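Local structure of metal transporter CNNM3 (Homo sapiens, 6DFD) at residues V87-S92 and V183-D188. The protein is an integral membrane protein that probably takes part in magnesium efflux, which in CNNM proteins requires the cyclic nucleotide-binding homology domain, a mediator of dimerization. The protein carries 6 engineered substitutions. Residues are numbered along the deposited sequence; the frame is centred on the assembly and turned at random.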
ATOM      1  N   VAL A  87      -2.452 -15.314  10.689  1.00 37.01           N
ATOM      2  CA  VAL A  87      -3.852 -15.238  10.321  1.00 37.37           C
ATOM      3  C   VAL A  87      -4.136 -16.500   9.533  1.00 36.50           C
ATOM      4  O   VAL A  87      -3.454 -16.780   8.538  1.00 35.95           O
ATOM      5  CB  VAL A  87      -4.176 -13.974   9.509  1.00 40.95           C
ATOM      6  CG1 VAL A  87      -5.596 -14.032   8.951  1.00 43.71           C
ATOM      7  CG2 VAL A  87      -4.014 -12.739  10.384  1.00 43.52           C
ATOM      8  N   ARG A  88      -5.091 -17.285  10.013  1.00 37.79           N
ATOM      9  CA  ARG A  88      -5.587 -18.444   9.289  1.00 40.93           C
ATOM     10  C   ARG A  88      -6.689 -17.953   8.367  1.00 41.31           C
ATOM     11  O   ARG A  88      -7.735 -17.484   8.829  1.00 43.36           O
ATOM     12  CB  ARG A  88      -6.102 -19.498  10.260  1.00 45.23           C
ATOM     13  CG  ARG A  88      -5.052 -19.962  11.233  1.00 47.10           C
ATOM     14  CD  ARG A  88      -5.425 -21.314  11.790  1.00 50.69           C
ATOM     15  NE  ARG A  88      -5.488 -22.315  10.728  1.00 54.13           N
ATOM     16  CZ  ARG A  88      -6.010 -23.527  10.876  1.00 62.11           C
ATOM     17  NH1 ARG A  88      -6.520 -23.892  12.046  1.00 64.81           N
ATOM     18  NH2 ARG A  88      -6.025 -24.369   9.851  1.00 65.94           N
ATOM     19  N   PHE A  89      -6.447 -18.027   7.067  1.00 39.92           N
ATOM     20  CA  PHE A  89      -7.364 -17.435   6.114  1.00 41.68           C
ATOM     21  C   PHE A  89      -8.512 -18.399   5.831  1.00 44.48           C
ATOM     22  O   PHE A  89      -8.290 -19.564   5.488  1.00 48.88           O
ATOM     23  CB  PHE A  89      -6.622 -17.074   4.829  1.00 41.19           C
ATOM     24  CG  PHE A  89      -7.466 -16.344   3.848  1.00 41.86           C
ATOM     25  CD1 PHE A  89      -7.800 -15.026   4.063  1.00 42.66           C
ATOM     26  CD2 PHE A  89      -7.948 -16.979   2.720  1.00 43.43           C
ATOM     27  CE1 PHE A  89      -8.595 -14.347   3.164  1.00 44.61           C
ATOM     28  CE2 PHE A  89      -8.742 -16.302   1.822  1.00 45.16           C
ATOM     29  CZ  PHE A  89      -9.063 -14.985   2.043  1.00 44.84           C
ATOM     30  N   ASP A  90      -9.738 -17.912   5.997  1.00 42.35           N
ATOM     31  CA  ASP A  90     -10.953 -18.706   5.796  1.00 42.76           C
ATOM     32  C   ASP A  90     -11.485 -18.382   4.406  1.00 43.54           C
ATOM     33  O   ASP A  90     -12.169 -17.374   4.207  1.00 41.29           O
ATOM     34  CB  ASP A  90     -11.984 -18.400   6.879  1.00 44.13           C
ATOM     35  CG  ASP A  90     -13.256 -19.219   6.735  1.00 47.06           C
ATOM     36  OD1 ASP A  90     -13.416 -19.928   5.721  1.00 47.70           O
ATOM     37  OD2 ASP A  90     -14.100 -19.140   7.650  1.00 47.45           O
ATOM     38  N   GLU A  91     -11.162 -19.233   3.433  1.00 48.57           N
ATOM     39  CA  GLU A  91     -11.583 -18.934   2.070  1.00 52.99           C
ATOM     40  C   GLU A  91     -13.084 -19.088   1.875  1.00 48.93           C
ATOM     41  O   GLU A  91     -13.600 -18.642   0.845  1.00 49.62           O
ATOM     42  CB  GLU A  91     -10.813 -19.801   1.068  1.00 64.69           C
ATOM     43  CG  GLU A  91     -10.906 -21.302   1.276  1.00 78.60           C
ATOM     44  CD  GLU A  91      -9.755 -22.049   0.612  1.00 87.31           C
ATOM     45  OE1 GLU A  91      -9.876 -23.276   0.402  1.00 91.55           O
ATOM     46  OE2 GLU A  91      -8.732 -21.404   0.293  1.00 88.35           O
ATOM     47  N   SER A  92     -13.803 -19.667   2.836  1.00 47.57           N
ATOM     48  CA  SER A  92     -15.259 -19.669   2.766  1.00 51.44           C
ATOM     49  C   SER A  92     -15.870 -18.410   3.371  1.00 50.31           C
ATOM     50  O   SER A  92     -17.090 -18.249   3.321  1.00 49.95           O
ATOM     51  CB  SER A  92     -15.833 -20.911   3.460  1.00 56.80           C
ATOM     52  OG  SER A  92     -15.749 -20.800   4.869  1.00 61.85           O
ATOM     53  N   VAL A 183      -6.552  -2.903   6.379  1.00 39.79           N
ATOM     54  CA  VAL A 183      -5.655  -3.936   5.871  1.00 38.71           C
ATOM     55  C   VAL A 183      -6.313  -5.283   6.112  1.00 38.38           C
ATOM     56  O   VAL A 183      -6.610  -5.635   7.259  1.00 41.38           O
ATOM     57  CB  VAL A 183      -4.270  -3.884   6.538  1.00 39.54           C
ATOM     58  CG1 VAL A 183      -3.386  -5.006   6.013  1.00 38.32           C
ATOM     59  CG2 VAL A 183      -3.620  -2.532   6.296  1.00 40.92           C
ATOM     60  N   ARG A 184      -6.522  -6.043   5.039  1.00 34.65           N
ATOM     61  CA  ARG A 184      -7.240  -7.304   5.120  1.00 34.81           C
ATOM     62  C   ARG A 184      -6.413  -8.418   4.504  1.00 34.80           C
ATOM     63  O   ARG A 184      -5.904  -8.273   3.388  1.00 36.82           O
ATOM     64  CB  ARG A 184      -8.598  -7.212   4.402  1.00 39.25           C
ATOM     65  CG  ARG A 184      -9.413  -8.497   4.459  1.00 45.91           C
ATOM     66  CD  ARG A 184     -10.768  -8.334   3.772  1.00 48.33           C
ATOM     67  NE  ARG A 184     -10.637  -7.852   2.400  1.00 47.59           N
ATOM     68  CZ  ARG A 184     -10.555  -8.626   1.324  1.00 48.05           C
ATOM     69  NH1 ARG A 184     -10.590  -9.951   1.428  1.00 50.00           N
ATOM     70  NH2 ARG A 184     -10.429  -8.063   0.134  1.00 48.90           N
ATOM     71  N   ALA A 185      -6.339  -9.548   5.198  1.00 36.25           N
ATOM     72  CA  ALA A 185      -5.664 -10.716   4.655  1.00 34.87           C
ATOM     73  C   ALA A 185      -6.353 -11.198   3.388  1.00 36.30           C
ATOM     74  O   ALA A 185      -7.586 -11.254   3.317  1.00 35.57           O
ATOM     75  CB  ALA A 185      -5.658 -11.845   5.677  1.00 35.03           C
ATOM     76  N   LEU A 186      -5.538 -11.563   2.397  1.00 35.51           N
ATOM     77  CA  LEU A 186      -5.984 -12.258   1.201  1.00 36.63           C
ATOM     78  C   LEU A 186      -5.502 -13.700   1.161  1.00 37.25           C
ATOM     79  O   LEU A 186      -5.817 -14.423   0.209  1.00 37.08           O
ATOM     80  CB  LEU A 186      -5.493 -11.519  -0.050  1.00 35.87           C
ATOM     81  CG  LEU A 186      -5.876 -10.050  -0.173  1.00 36.07           C
ATOM     82  CD1 LEU A 186      -5.234  -9.480  -1.443  1.00 33.85           C
ATOM     83  CD2 LEU A 186      -7.392  -9.870  -0.195  1.00 42.38           C
ATOM     84  N   SER A 187      -4.767 -14.136   2.177  1.00 34.37           N
ATOM     85  CA  SER A 187      -4.159 -15.457   2.246  1.00 35.51           C
ATOM     86  C   SER A 187      -3.818 -15.705   3.704  1.00 34.82           C
ATOM     87  O   SER A 187      -3.895 -14.794   4.529  1.00 35.24           O
ATOM     88  CB  SER A 187      -2.897 -15.546   1.386  1.00 35.71           C
ATOM     89  OG  SER A 187      -1.841 -14.775   1.967  1.00 36.36           O
ATOM     90  N   ASP A 188      -3.419 -16.937   4.024  1.00 34.92           N
ATOM     91  CA  ASP A 188      -2.798 -17.157   5.324  1.00 35.13           C
ATOM     92  C   ASP A 188      -1.655 -16.170   5.484  1.00 32.71           C
ATOM     93  O   ASP A 188      -0.906 -15.919   4.538  1.00 31.42           O
ATOM     94  CB  ASP A 188      -2.246 -18.571   5.459  1.00 39.06           C
ATOM     95  CG  ASP A 188      -3.324 -19.632   5.519  1.00 44.38           C
ATOM     96  OD1 ASP A 188      -4.500 -19.317   5.808  1.00 44.98           O
ATOM     97  OD2 ASP A 188      -2.956 -20.797   5.293  1.00 46.15           O
TER
HETATM   98  O   HOH W   1      -6.125 -21.287   6.372  1.00 60.88           O
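Ala185 meets two side chains of residues 87-92. Ala185 CB lies 3.9 Å from Val87 CG1 and 4.2 Å from Phe89 CD1. Val87 reaches it with the methyl that is anti to its own backbone N (chi1 171°). Ala185 O lies 3.3 Å from Phe89 CE1, oblique to the ring. The contact hides this O from solvent, and the model gives it no hydrogen-bond partner.

The chain then leaves strand 181-185 and turns across one face of the Phe89 ring. Leu186 C and Ser187 N both lie 3.7 Å from the ring plane, nearer the ring's margin than its centre. Backbone, not side chain, therefore meets this face from residues 186-187. The CB atoms of Leu186 and Ser187 point away from residues 87-92. Ser187 OG donates a hydrogen bond to Asp188 O and is also hydrogen-bonded to Arg118 N.

The turn links the two antiparallel sheets of the cupin-like beta-barrel, as strand 181-185 belongs to one and strand 189-195 to the other. Phe89 packs against this connection, and its ring also stacks with His99.

At Asp188 the contact becomes polar. Asp188 OD1 accepts a hydrogen bond from Phe89 N at 2.7 Å; the N-H...O angle is 164°, and the donor lies nearly along the carboxylate C-OD1 bond. A water donates to the same OD1 and to Phe89 O, bridging side chain and backbone. Asp188 CA sits 3.3 Å from Val87 O in a CA-H...O contact.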